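Local coordinates for protein exopolygalacturonase (PDB 2UVF) that hydrolyses pectin-derived polygalacturonic acid from chain ends, probably releasing digalacturonic acid, as a periplasmic glycoside hydrolase of family 28, at residues M334-V339 with I357-N362; S198-L203 with L244-D249; N387-M392 with Q418-G423. All coordinates share one frame; numbering follows the deposited sequence.

All three contacts join neighbouring parallel strands on successive turns of the right-handed beta-helix. Along the chain they come in the order interaction 2, interaction 1, interaction 3, each closing before the next opens. Strand 334-339 pairs with both 245-247 and 357-360, so interactions 1 and 2 are continuous: Arg337 N lies 2.8 Å from Ala247 O. Interactions 1 and 3 meet where Gln389 N comes 2.9 Å from Asn362 O. Centre to centre, interaction 1 is 11 Å from each of the others, which are 22 Å apart. Bound digalacturonate lies about 5 Å from the Met358 side chain and about 8 Å from that of Asn387; interaction 2 lies further back along the chain.

Interaction 1: M334-V339 with I357-N362; sequences MTLRGV and IMNLEN. With SO4 (sulfate ion), chain D.
Asn362 reaches back from the turn after strand 357-360 and holds the turn of the neighbouring coil. Its OD1 accepts Val339 N at 2.9 Å, the donor standing 49° out of the carbonyl plane, while ND2 makes weak bonds to Leu336 O and to Asn359 OD1. CG sits beside the backbone N (chi1 -64°), which turns the amide back toward Leu336 O and Val339 N. The two parallel strands are laced by Leu336, which gives its N to Met358 O and takes Leu360 N on its own O at 2.8 Å; Gly338 N to Leu360 O continues the ladder.

On the face carrying Thr335 and Arg337, Met358 lies alongside Thr335 and its SD is 3.3 Å from Thr335 OG1, a packing contact; the hydroxyl is hydrogen-bonded to Ser243 OG. Arg337 passes its CG across Leu360 CB at 3.7 Å. The chain then bends at chi3 (68°) and offers the guanidinium edge to a sulfate, with NH1 to O2 at 3.1 Å and a weaker NH2 to O4; NH2 also bonds weakly to Asp249 O, and Arg231 N binds the same ion.

Tyr230 packs over this face, and Met358 lies near the bound galacturonate. The buried asparagine amide thus supplies bonds where the strand ladder ends, while the arginine offers an anion site, here filled by sulfate probably from the crystallisation liquor.

Interaction 2: S198-L203 with L244-D249; sequences SGALWL and LINAID
Asn246 lays its amide against the indole of Trp202 while hydrogen-bonding Leu201 O, next to Trp202 in the neighbouring strand. The two planes are 21° apart, and ND2 stands 4.1 Å above the centre of the Trp202 ring, so the amide is stacked over one ring face rather than aiming an edge at it. Asn246 CB adds a closer aliphatic touch, 3.7 Å from Trp202 CE3. Both side chains start beside their own backbone N (chi1 -56° for Asn246 and -52° for Trp202), which sends them out in the same direction from paired positions of the sheet. Ile248 meets the indole differently, bringing its CB to the ring edge near CZ3.

The hydrogen bonds are shared between main chain and side chain. Leu201 O is gripped twice by Asn246: ND2 donates a straight bond of 2.9 Å that lies close to the amide plane, and the backbone N adds a weak one. Leu201 N goes to Leu244 O on one side of this pair, and Leu203 N to Asn246 O, at 2.8 Å, on the other. A water bridges the strand ends, donating to Leu203 O at 2.7 Å and weakly accepting Ile248 N.

Apolar contacts gather on the side carrying Leu201 and Ile245. The side chains of Leu203 and Ile245 cross, with Leu203 CD1 3.7 Å from Ile245 CG2. Ala247 lies beside Leu203 CB, and Leu217 touches Ile245 from the strand 215-219. Helix 173-181 packs against Leu201 and Ser198 near the N-terminal end of the beta-helix.

Asn246 ND2 also donates to Ser243 O. With bonds to two carbonyls, the amide is held against rotation, in an orientation that suits the stack on Trp202.

Interaction 3: N387-M392 with Q418-G423; sequences NSQNVM and QEPMKG
Asn387 opens the contact by stacking its amide on that of Gln418, whose NE2 is bonded to Ala415 O; the planes are 27° apart. Ser388 comes next, meeting Met421: the side chain of Met421 folds back through bends at chi2 and chi3, so that SD accepts a weak hydrogen bond from Ser388 N at 3.5 Å. The carbonyl of the same residue, Ser388 O, takes Lys422 N at 3.0 Å. Gln389 makes an extensive side-chain contact. Its amide stacks on the Glu419 carboxylate, CD to CD 3.4 Å with the planes 13° apart, and NE2 donates to Pro420 O at 2.9 Å from near its own amide plane. Glu419 OE1 is itself bonded by His363 NE2, which helps fix the carboxylate. Where the chain turns its corner, Asn390 N reaches Lys422 O, and Val391 N meets Gly423 O at 2.7 Å, the shortest of these backbone bonds.

Beyond the corner, Val391 enters strand 391-394, which pairs with 365-368 and 421-427. Strand 448-459 flanks 418-423, touching Pro420, Met421 and Lys422, while Phe385 of strand 383-386 packs on both Val391 and Met421.

Interaction 1: M334-V339 with I357-N362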
ATOM      1  N   MET A 334       5.437   9.248   7.319  1.00 30.27           N
ATOM      2  CA  MET A 334       4.983   8.538   8.503  1.00 30.92           C
ATOM      3  C   MET A 334       5.816   7.286   8.663  1.00 31.16           C
ATOM      4  O   MET A 334       6.019   6.561   7.710  1.00 30.93           O
ATOM      5  CB  MET A 334       3.503   8.167   8.390  1.00 30.18           C
ATOM      6  CG  MET A 334       2.901   7.705   9.692  1.00 30.95           C
ATOM      7  SD  MET A 334       1.183   7.193   9.595  1.00 32.64           S
ATOM      8  CE  MET A 334       0.350   8.745   9.245  1.00 31.82           C
ATOM      9  N   THR A 335       6.320   7.050   9.868  1.00 31.92           N
ATOM     10  CA  THR A 335       7.087   5.842  10.135  1.00 32.24           C
ATOM     11  C   THR A 335       6.669   5.258  11.463  1.00 32.95           C
ATOM     12  O   THR A 335       6.978   5.806  12.502  1.00 33.26           O
ATOM     13  CB  THR A 335       8.616   6.102  10.124  1.00 32.26           C
ATOM     14  OG1 THR A 335       8.989   6.648   8.852  1.00 32.14           O
ATOM     15  CG2 THR A 335       9.387   4.805  10.375  1.00 29.79           C
ATOM     16  N   LEU A 336       5.965   4.134  11.412  1.00 33.68           N
ATOM     17  CA  LEU A 336       5.478   3.492  12.614  1.00 34.13           C
ATOM     18  C   LEU A 336       6.202   2.191  12.720  1.00 34.28           C
ATOM     19  O   LEU A 336       6.108   1.358  11.826  1.00 34.31           O
ATOM     20  CB  LEU A 336       3.965   3.255  12.549  1.00 33.41           C
ATOM     21  CG  LEU A 336       3.108   4.412  12.040  1.00 33.87           C
ATOM     22  CD1 LEU A 336       1.712   3.859  11.801  1.00 34.80           C
ATOM     23  CD2 LEU A 336       3.103   5.626  12.985  1.00 32.21           C
ATOM     24  N   ARG A 337       6.920   2.026  13.827  1.00 35.00           N
ATOM     25  CA  ARG A 337       7.803   0.879  14.019  1.00 35.27           C
ATOM     26  C   ARG A 337       7.519   0.165  15.352  1.00 35.62           C
ATOM     27  O   ARG A 337       7.323   0.811  16.392  1.00 35.80           O
ATOM     28  CB  ARG A 337       9.262   1.323  13.940  1.00 34.90           C
ATOM     29  CG  ARG A 337      10.237   0.160  13.893  1.00 34.76           C
ATOM     30  CD  ARG A 337      11.671   0.615  13.758  1.00 34.74           C
ATOM     31  NE  ARG A 337      12.156   1.312  14.947  1.00 35.18           N
ATOM     32  CZ  ARG A 337      13.442   1.566  15.186  1.00 35.83           C
ATOM     33  NH1 ARG A 337      14.373   1.162  14.337  1.00 35.38           N
ATOM     34  NH2 ARG A 337      13.802   2.198  16.291  1.00 35.55           N
ATOM     35  N   GLY A 338       7.490  -1.162  15.302  1.00 36.02           N
ATOM     36  CA  GLY A 338       7.218  -1.989  16.476  1.00 36.30           C
ATOM     37  C   GLY A 338       5.802  -1.981  17.009  1.00 37.12           C
ATOM     38  O   GLY A 338       5.573  -2.468  18.112  1.00 37.65           O
ATOM     39  N   VAL A 339       4.843  -1.461  16.232  1.00 37.28           N
ATOM     40  CA  VAL A 339       3.471  -1.293  16.714  1.00 37.14           C
ATOM     41  C   VAL A 339       2.628  -2.566  16.606  1.00 37.99           C
ATOM     42  O   VAL A 339       2.618  -3.256  15.578  1.00 38.07           O
ATOM     43  CB  VAL A 339       2.747  -0.062  16.070  1.00 37.53           C
ATOM     44  CG1 VAL A 339       1.414   0.202  16.748  1.00 36.28           C
ATOM     45  CG2 VAL A 339       3.611   1.184  16.166  1.00 35.34           C
ATOM     46  N   ILE A 357       3.713   6.426   3.693  1.00 30.87           N
ATOM     47  CA  ILE A 357       3.466   5.703   4.951  1.00 30.58           C
ATOM     48  C   ILE A 357       4.341   4.449   5.113  1.00 30.73           C
ATOM     49  O   ILE A 357       4.335   3.563   4.261  1.00 30.42           O
ATOM     50  CB  ILE A 357       1.948   5.392   5.120  1.00 30.34           C
ATOM     51  CG1 ILE A 357       1.180   6.709   5.274  1.00 29.56           C
ATOM     52  CG2 ILE A 357       1.693   4.462   6.340  1.00 29.17           C
ATOM     53  CD1 ILE A 357      -0.269   6.615   5.087  1.00 31.72           C
ATOM     54  N   MET A 358       5.096   4.397   6.211  1.00 30.53           N
ATOM     55  CA  MET A 358       5.989   3.275   6.505  1.00 30.78           C
ATOM     56  C   MET A 358       5.541   2.521   7.746  1.00 31.32           C
ATOM     57  O   MET A 358       5.244   3.138   8.773  1.00 31.39           O
ATOM     58  CB  MET A 358       7.430   3.748   6.738  1.00 31.14           C
ATOM     59  CG  MET A 358       8.108   4.412   5.550  1.00 31.09           C
ATOM     60  SD  MET A 358       9.720   5.063   6.041  1.00 31.06           S
ATOM     61  CE  MET A 358      10.633   3.525   6.295  1.00 29.40           C
ATOM     62  N   ASN A 359       5.478   1.195   7.624  1.00 30.88           N
ATOM     63  CA  ASN A 359       5.210   0.292   8.730  1.00 31.44           C
ATOM     64  C   ASN A 359       6.395  -0.622   8.825  1.00 31.65           C
ATOM     65  O   ASN A 359       6.710  -1.342   7.875  1.00 31.36           O
ATOM     66  CB  ASN A 359       3.967  -0.555   8.468  1.00 31.54           C
ATOM     67  CG  ASN A 359       2.728   0.263   8.400  1.00 31.69           C
ATOM     68  OD1 ASN A 359       2.050   0.451   9.405  1.00 28.77           O
ATOM     69  ND2 ASN A 359       2.438   0.804   7.213  1.00 33.61           N
ATOM     70  N   LEU A 360       7.080  -0.553   9.960  1.00 32.52           N
ATOM     71  CA  LEU A 360       8.282  -1.343  10.171  1.00 32.76           C
ATOM     72  C   LEU A 360       8.066  -2.242  11.387  1.00 33.10           C
ATOM     73  O   LEU A 360       7.801  -1.758  12.487  1.00 32.96           O
ATOM     74  CB  LEU A 360       9.514  -0.431  10.336  1.00 32.30           C
ATOM     75  CG  LEU A 360       9.967   0.448   9.145  1.00 31.35           C
ATOM     76  CD1 LEU A 360      11.189   1.219   9.528  1.00 27.50           C
ATOM     77  CD2 LEU A 360      10.211  -0.326   7.823  1.00 28.65           C
ATOM     78  N   GLU A 361       8.150  -3.554  11.172  0.50 34.90           N
ATOM     79  CA  GLU A 361       8.007  -4.495  12.258  0.50 36.28           C
ATOM     80  C   GLU A 361       6.686  -4.350  13.040  0.50 35.95           C
ATOM     81  O   GLU A 361       6.663  -4.532  14.225  0.50 37.25           O
ATOM     82  CB  GLU A 361       9.253  -4.475  13.183  0.50 35.97           C
ATOM     83  CG  GLU A 361      10.420  -5.309  12.699  0.50 38.67           C
ATOM     84  CD  GLU A 361      11.666  -5.253  13.569  0.50 49.09           C
ATOM     85  OE1 GLU A 361      11.893  -6.113  14.438  0.50 49.84           O
ATOM     86  OE2 GLU A 361      12.475  -4.343  13.384  0.50 55.92           O
ATOM     87  N   ASN A 362       5.596  -4.114  12.309  1.00 34.29           N
ATOM     88  CA  ASN A 362       4.271  -4.038  12.904  1.00 33.58           C
ATOM     89  C   ASN A 362       3.500  -5.350  12.780  1.00 33.95           C
ATOM     90  O   ASN A 362       3.783  -6.182  11.902  1.00 33.31           O
ATOM     91  CB  ASN A 362       3.461  -2.914  12.264  1.00 33.26           C
ATOM     92  CG  ASN A 362       4.050  -1.568  12.509  1.00 32.45           C
ATOM     93  OD1 ASN A 362       4.972  -1.424  13.311  1.00 31.96           O
ATOM     94  ND2 ASN A 362       3.531  -0.562  11.831  1.00 28.78           N
TER
HETATM   95  S   SO4 D1607      17.552   2.826  16.031  1.00 56.34           S
HETATM   96  O1  SO4 D1607      17.017   4.160  16.311  1.00 54.56           O
HETATM   97  O2  SO4 D1607      17.194   2.357  14.682  1.00 52.63           O
HETATM   98  O3  SO4 D1607      19.019   2.861  16.133  1.00 55.79           O
HETATM   99  O4  SO4 D1607      17.008   1.928  17.056  1.00 56.08           O

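Interaction 2: S198-L203 with L244-D249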
ATOM      1  N   SER A 198       4.175  21.956  11.424  1.00 41.45           N
ATOM      2  CA  SER A 198       4.710  21.158  12.524  1.00 40.84           C
ATOM      3  C   SER A 198       5.968  20.425  12.078  1.00 40.72           C
ATOM      4  O   SER A 198       6.170  20.194  10.883  1.00 40.52           O
ATOM      5  CB  SER A 198       3.655  20.180  13.042  1.00 40.64           C
ATOM      6  OG  SER A 198       4.182  19.273  14.004  1.00 40.92           O
ATOM      7  N   GLY A 199       6.822  20.095  13.046  1.00 40.48           N
ATOM      8  CA  GLY A 199       7.981  19.230  12.814  1.00 40.06           C
ATOM      9  C   GLY A 199       7.635  17.828  13.250  1.00 39.75           C
ATOM     10  O   GLY A 199       6.464  17.522  13.504  1.00 39.78           O
ATOM     11  N   ALA A 200       8.643  16.974  13.365  1.00 39.50           N
ATOM     12  CA  ALA A 200       8.419  15.588  13.785  1.00 39.83           C
ATOM     13  C   ALA A 200       7.645  15.497  15.086  1.00 39.78           C
ATOM     14  O   ALA A 200       7.953  16.195  16.040  1.00 40.46           O
ATOM     15  CB  ALA A 200       9.742  14.821  13.902  1.00 39.52           C
ATOM     16  N   LEU A 201       6.640  14.628  15.107  1.00 39.82           N
ATOM     17  CA  LEU A 201       5.833  14.375  16.296  1.00 39.69           C
ATOM     18  C   LEU A 201       6.002  12.904  16.638  1.00 39.71           C
ATOM     19  O   LEU A 201       6.345  12.111  15.777  1.00 39.57           O
ATOM     20  CB  LEU A 201       4.351  14.687  16.036  1.00 39.52           C
ATOM     21  CG  LEU A 201       3.983  16.056  15.443  1.00 39.93           C
ATOM     22  CD1 LEU A 201       2.620  15.999  14.752  1.00 40.64           C
ATOM     23  CD2 LEU A 201       4.020  17.187  16.488  1.00 38.26           C
ATOM     24  N   TRP A 202       5.770  12.545  17.897  1.00 40.11           N
ATOM     25  CA  TRP A 202       6.074  11.207  18.379  1.00 40.47           C
ATOM     26  C   TRP A 202       4.851  10.667  19.094  1.00 41.16           C
ATOM     27  O   TRP A 202       4.417  11.215  20.111  1.00 41.78           O
ATOM     28  CB  TRP A 202       7.303  11.227  19.302  1.00 40.35           C
ATOM     29  CG  TRP A 202       8.481  11.921  18.682  1.00 39.54           C
ATOM     30  CD1 TRP A 202       8.729  13.272  18.670  1.00 39.60           C
ATOM     31  CD2 TRP A 202       9.558  11.307  17.968  1.00 38.66           C
ATOM     32  NE1 TRP A 202       9.896  13.534  17.983  1.00 40.43           N
ATOM     33  CE2 TRP A 202      10.425  12.348  17.540  1.00 39.94           C
ATOM     34  CE3 TRP A 202       9.875   9.983  17.641  1.00 39.67           C
ATOM     35  CZ2 TRP A 202      11.597  12.102  16.804  1.00 39.06           C
ATOM     36  CZ3 TRP A 202      11.050   9.738  16.911  1.00 40.23           C
ATOM     37  CH2 TRP A 202      11.894  10.799  16.509  1.00 39.16           C
ATOM     38  N   LEU A 203       4.280   9.607  18.534  1.00 41.18           N
ATOM     39  CA  LEU A 203       3.047   9.046  19.052  1.00 41.07           C
ATOM     40  C   LEU A 203       3.377   8.072  20.163  1.00 41.28           C
ATOM     41  O   LEU A 203       4.542   7.735  20.394  1.00 41.19           O
ATOM     42  CB  LEU A 203       2.252   8.337  17.938  1.00 40.62           C
ATOM     43  CG  LEU A 203       1.768   9.129  16.714  1.00 39.48           C
ATOM     44  CD1 LEU A 203       1.012   8.226  15.783  1.00 36.84           C
ATOM     45  CD2 LEU A 203       0.891  10.306  17.098  1.00 37.32           C
ATOM     46  N   LEU A 244       7.399  13.049   9.604  1.00 31.89           N
ATOM     47  CA  LEU A 244       6.460  14.002  10.158  1.00 32.57           C
ATOM     48  C   LEU A 244       5.696  13.382  11.335  1.00 33.03           C
ATOM     49  O   LEU A 244       5.495  14.026  12.365  1.00 33.29           O
ATOM     50  CB  LEU A 244       5.496  14.489   9.066  1.00 32.61           C
ATOM     51  CG  LEU A 244       4.565  15.668   9.362  1.00 33.70           C
ATOM     52  CD1 LEU A 244       5.376  16.919   9.763  1.00 34.01           C
ATOM     53  CD2 LEU A 244       3.638  15.964   8.173  1.00 32.06           C
ATOM     54  N   ILE A 245       5.271  12.132  11.172  1.00 33.13           N
ATOM     55  CA  ILE A 245       4.587  11.407  12.239  1.00 34.09           C
ATOM     56  C   ILE A 245       5.327  10.119  12.492  1.00 34.02           C
ATOM     57  O   ILE A 245       5.659   9.380  11.559  1.00 34.40           O
ATOM     58  CB  ILE A 245       3.088  11.125  11.926  1.00 34.23           C
ATOM     59  CG1 ILE A 245       2.320  12.435  11.748  1.00 33.75           C
ATOM     60  CG2 ILE A 245       2.445  10.252  13.022  1.00 35.25           C
ATOM     61  CD1 ILE A 245       1.196  12.351  10.767  1.00 35.55           C
ATOM     62  N   ASN A 246       5.605   9.868  13.765  1.00 33.92           N
ATOM     63  CA  ASN A 246       6.414   8.724  14.157  1.00 33.94           C
ATOM     64  C   ASN A 246       5.770   7.897  15.249  1.00 33.92           C
ATOM     65  O   ASN A 246       5.077   8.423  16.097  1.00 33.44           O
ATOM     66  CB  ASN A 246       7.767   9.197  14.688  1.00 33.82           C
ATOM     67  CG  ASN A 246       8.505  10.050  13.720  1.00 32.50           C
ATOM     68  OD1 ASN A 246       9.209   9.542  12.864  1.00 33.74           O
ATOM     69  ND2 ASN A 246       8.379  11.361  13.863  1.00 29.32           N
ATOM     70  N   ALA A 247       6.025   6.597  15.220  1.00 34.99           N
ATOM     71  CA  ALA A 247       5.925   5.768  16.416  1.00 36.33           C
ATOM     72  C   ALA A 247       7.211   4.944  16.475  1.00 37.14           C
ATOM     73  O   ALA A 247       7.252   3.803  16.019  1.00 37.35           O
ATOM     74  CB  ALA A 247       4.680   4.887  16.380  1.00 36.01           C
ATOM     75  N   ILE A 248       8.271   5.556  17.014  1.00 38.68           N
ATOM     76  CA  ILE A 248       9.624   4.969  17.009  1.00 39.20           C
ATOM     77  C   ILE A 248      10.237   4.977  18.410  1.00 41.14           C
ATOM     78  O   ILE A 248      10.423   6.036  19.006  1.00 41.45           O
ATOM     79  CB  ILE A 248      10.596   5.709  16.014  1.00 39.07           C
ATOM     80  CG1 ILE A 248       9.987   5.804  14.611  1.00 37.05           C
ATOM     81  CG2 ILE A 248      11.985   5.016  15.974  1.00 38.25           C
ATOM     82  CD1 ILE A 248      10.761   6.647  13.614  1.00 37.79           C
ATOM     83  N   ASP A 249      10.543   3.792  18.932  1.00 43.15           N
ATOM     84  CA  ASP A 249      11.312   3.666  20.176  1.00 45.15           C
ATOM     85  C   ASP A 249      12.804   3.815  19.858  1.00 45.90           C
ATOM     86  O   ASP A 249      13.343   3.041  19.057  1.00 45.46           O
ATOM     87  CB  ASP A 249      11.034   2.315  20.845  1.00 45.62           C
ATOM     88  CG  ASP A 249      11.651   2.199  22.246  1.00 47.69           C
ATOM     89  OD1 ASP A 249      12.826   1.758  22.338  1.00 49.40           O
ATOM     90  OD2 ASP A 249      10.953   2.509  23.246  1.00 47.11           O
TER
HETATM   91  O   HOH W   1       6.973   7.651  19.260  1.00 28.79           O

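Interaction 3: N387-M392 with Q418-G423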
ATOM      1  N   ASN A 387       8.902  -6.056   7.056  1.00 29.60           N
ATOM      2  CA  ASN A 387       9.048  -7.086   8.108  1.00 30.85           C
ATOM      3  C   ASN A 387       7.859  -7.087   9.063  1.00 30.84           C
ATOM      4  O   ASN A 387       8.014  -7.256  10.279  1.00 30.99           O
ATOM      5  CB  ASN A 387      10.389  -6.938   8.880  1.00 30.37           C
ATOM      6  CG  ASN A 387      11.596  -7.155   7.990  1.00 31.48           C
ATOM      7  OD1 ASN A 387      12.132  -8.259   7.920  1.00 32.29           O
ATOM      8  ND2 ASN A 387      12.001  -6.112   7.265  1.00 31.55           N
ATOM      9  N   SER A 388       6.671  -6.902   8.482  1.00 31.04           N
ATOM     10  CA  SER A 388       5.421  -6.789   9.224  1.00 31.27           C
ATOM     11  C   SER A 388       4.569  -8.043   9.064  1.00 32.02           C
ATOM     12  O   SER A 388       4.875  -8.921   8.258  1.00 31.46           O
ATOM     13  CB  SER A 388       4.649  -5.544   8.770  1.00 31.00           C
ATOM     14  OG  SER A 388       5.392  -4.384   9.059  1.00 30.34           O
ATOM     15  N   GLN A 389       3.508  -8.145   9.846  1.00 33.57           N
ATOM     16  CA  GLN A 389       2.681  -9.348   9.784  1.00 34.99           C
ATOM     17  C   GLN A 389       1.215  -9.048   9.943  1.00 35.18           C
ATOM     18  O   GLN A 389       0.833  -8.215  10.758  1.00 35.54           O
ATOM     19  CB  GLN A 389       3.153 -10.397  10.800  1.00 35.42           C
ATOM     20  CG  GLN A 389       4.672 -10.607  10.760  1.00 37.71           C
ATOM     21  CD  GLN A 389       5.107 -11.991  11.158  1.00 41.50           C
ATOM     22  OE1 GLN A 389       4.444 -12.670  11.947  1.00 42.09           O
ATOM     23  NE2 GLN A 389       6.236 -12.421  10.613  1.00 42.50           N
ATOM     24  N   ASN A 390       0.396  -9.733   9.142  1.00 35.82           N
ATOM     25  CA  ASN A 390      -1.062  -9.559   9.169  1.00 35.90           C
ATOM     26  C   ASN A 390      -1.472  -8.097   8.891  1.00 35.26           C
ATOM     27  O   ASN A 390      -1.865  -7.369   9.793  1.00 35.92           O
ATOM     28  CB  ASN A 390      -1.632 -10.119  10.494  1.00 35.89           C
ATOM     29  CG  ASN A 390      -3.149 -10.114  10.548  1.00 38.03           C
ATOM     30  OD1 ASN A 390      -3.732  -9.717  11.560  1.00 38.99           O
ATOM     31  ND2 ASN A 390      -3.797 -10.563   9.472  1.00 39.08           N
ATOM     32  N   VAL A 391      -1.348  -7.682   7.632  1.00 34.49           N
ATOM     33  CA  VAL A 391      -1.687  -6.316   7.196  1.00 33.44           C
ATOM     34  C   VAL A 391      -2.826  -6.288   6.139  1.00 33.05           C
ATOM     35  O   VAL A 391      -3.087  -7.252   5.439  1.00 32.42           O
ATOM     36  CB  VAL A 391      -0.431  -5.487   6.726  1.00 33.09           C
ATOM     37  CG1 VAL A 391       0.757  -5.650   7.715  1.00 33.93           C
ATOM     38  CG2 VAL A 391       0.013  -5.858   5.309  1.00 32.55           C
ATOM     39  N   MET A 392      -3.521  -5.170   6.055  1.00 32.66           N
ATOM     40  CA  MET A 392      -4.735  -5.096   5.248  1.00 31.97           C
ATOM     41  C   MET A 392      -4.868  -3.689   4.707  1.00 30.26           C
ATOM     42  O   MET A 392      -4.674  -2.747   5.447  1.00 29.05           O
ATOM     43  CB  MET A 392      -5.928  -5.394   6.138  1.00 32.20           C
ATOM     44  CG  MET A 392      -7.148  -5.820   5.418  1.00 32.76           C
ATOM     45  SD  MET A 392      -8.524  -5.761   6.580  1.00 33.21           S
ATOM     46  CE  MET A 392      -8.226  -7.217   7.588  1.00 28.78           C
ATOM     47  N   GLN A 418      15.232 -10.623  11.654  1.00 51.92           N
ATOM     48  CA  GLN A 418      13.906  -9.996  11.624  1.00 49.85           C
ATOM     49  C   GLN A 418      12.872 -10.969  11.035  1.00 48.07           C
ATOM     50  O   GLN A 418      13.210 -11.871  10.264  1.00 47.23           O
ATOM     51  CB  GLN A 418      13.943  -8.694  10.792  1.00 50.26           C
ATOM     52  CG  GLN A 418      15.367  -8.167  10.455  1.00 50.00           C
ATOM     53  CD  GLN A 418      15.385  -7.183   9.293  1.00 49.27           C
ATOM     54  OE1 GLN A 418      14.808  -6.091   9.389  1.00 50.47           O
ATOM     55  NE2 GLN A 418      16.058  -7.553   8.200  1.00 44.12           N
ATOM     56  N   GLU A 419      11.619 -10.774  11.435  1.00 46.58           N
ATOM     57  CA  GLU A 419      10.451 -11.500  10.923  1.00 44.79           C
ATOM     58  C   GLU A 419      10.340 -11.499   9.406  1.00 43.29           C
ATOM     59  O   GLU A 419      10.719 -10.531   8.756  1.00 43.22           O
ATOM     60  CB  GLU A 419       9.216 -10.759  11.377  1.00 45.32           C
ATOM     61  CG  GLU A 419       8.540 -11.202  12.630  1.00 45.76           C
ATOM     62  CD  GLU A 419       7.432 -10.232  12.958  1.00 46.60           C
ATOM     63  OE1 GLU A 419       6.700 -10.470  13.934  1.00 46.23           O
ATOM     64  OE2 GLU A 419       7.309  -9.210  12.228  1.00 47.63           O
ATOM     65  N   PRO A 420       9.756 -12.562   8.826  1.00 42.14           N
ATOM     66  CA  PRO A 420       9.407 -12.382   7.428  1.00 40.38           C
ATOM     67  C   PRO A 420       8.232 -11.382   7.299  1.00 38.64           C
ATOM     68  O   PRO A 420       7.467 -11.198   8.264  1.00 37.39           O
ATOM     69  CB  PRO A 420       9.020 -13.792   6.987  1.00 40.60           C
ATOM     70  CG  PRO A 420       8.557 -14.457   8.210  1.00 41.35           C
ATOM     71  CD  PRO A 420       9.386 -13.902   9.322  1.00 41.82           C
ATOM     72  N   MET A 421       8.154 -10.696   6.148  1.00 36.68           N
ATOM     73  CA  MET A 421       6.970  -9.920   5.771  1.00 34.88           C
ATOM     74  C   MET A 421       5.865 -10.939   5.415  1.00 35.18           C
ATOM     75  O   MET A 421       5.857 -11.489   4.308  1.00 34.48           O
ATOM     76  CB  MET A 421       7.328  -8.977   4.603  1.00 34.20           C
ATOM     77  CG  MET A 421       6.218  -8.068   4.046  1.00 30.19           C
ATOM     78  SD  MET A 421       5.423  -6.962   5.214  1.00 29.99           S
ATOM     79  CE  MET A 421       3.824  -7.777   5.406  1.00 23.87           C
ATOM     80  N   LYS A 422       4.957 -11.204   6.362  1.00 35.25           N
ATOM     81  CA  LYS A 422       4.016 -12.333   6.249  1.00 36.02           C
ATOM     82  C   LYS A 422       2.549 -11.952   6.492  1.00 35.39           C
ATOM     83  O   LYS A 422       2.191 -11.503   7.574  1.00 36.06           O
ATOM     84  CB  LYS A 422       4.447 -13.480   7.203  1.00 36.53           C
ATOM     85  CG  LYS A 422       3.481 -14.665   7.286  1.00 37.62           C
ATOM     86  CD  LYS A 422       3.962 -15.806   8.211  1.00 37.06           C
ATOM     87  CE  LYS A 422       2.803 -16.817   8.390  1.00 40.29           C
ATOM     88  NZ  LYS A 422       2.968 -17.863   9.483  1.00 41.34           N
ATOM     89  N   GLY A 423       1.700 -12.138   5.487  1.00 34.61           N
ATOM     90  CA  GLY A 423       0.257 -11.878   5.642  1.00 33.71           C
ATOM     91  C   GLY A 423      -0.243 -10.505   5.213  1.00 33.20           C
ATOM     92  O   GLY A 423      -0.341  -9.577   6.031  1.00 33.06           O
TER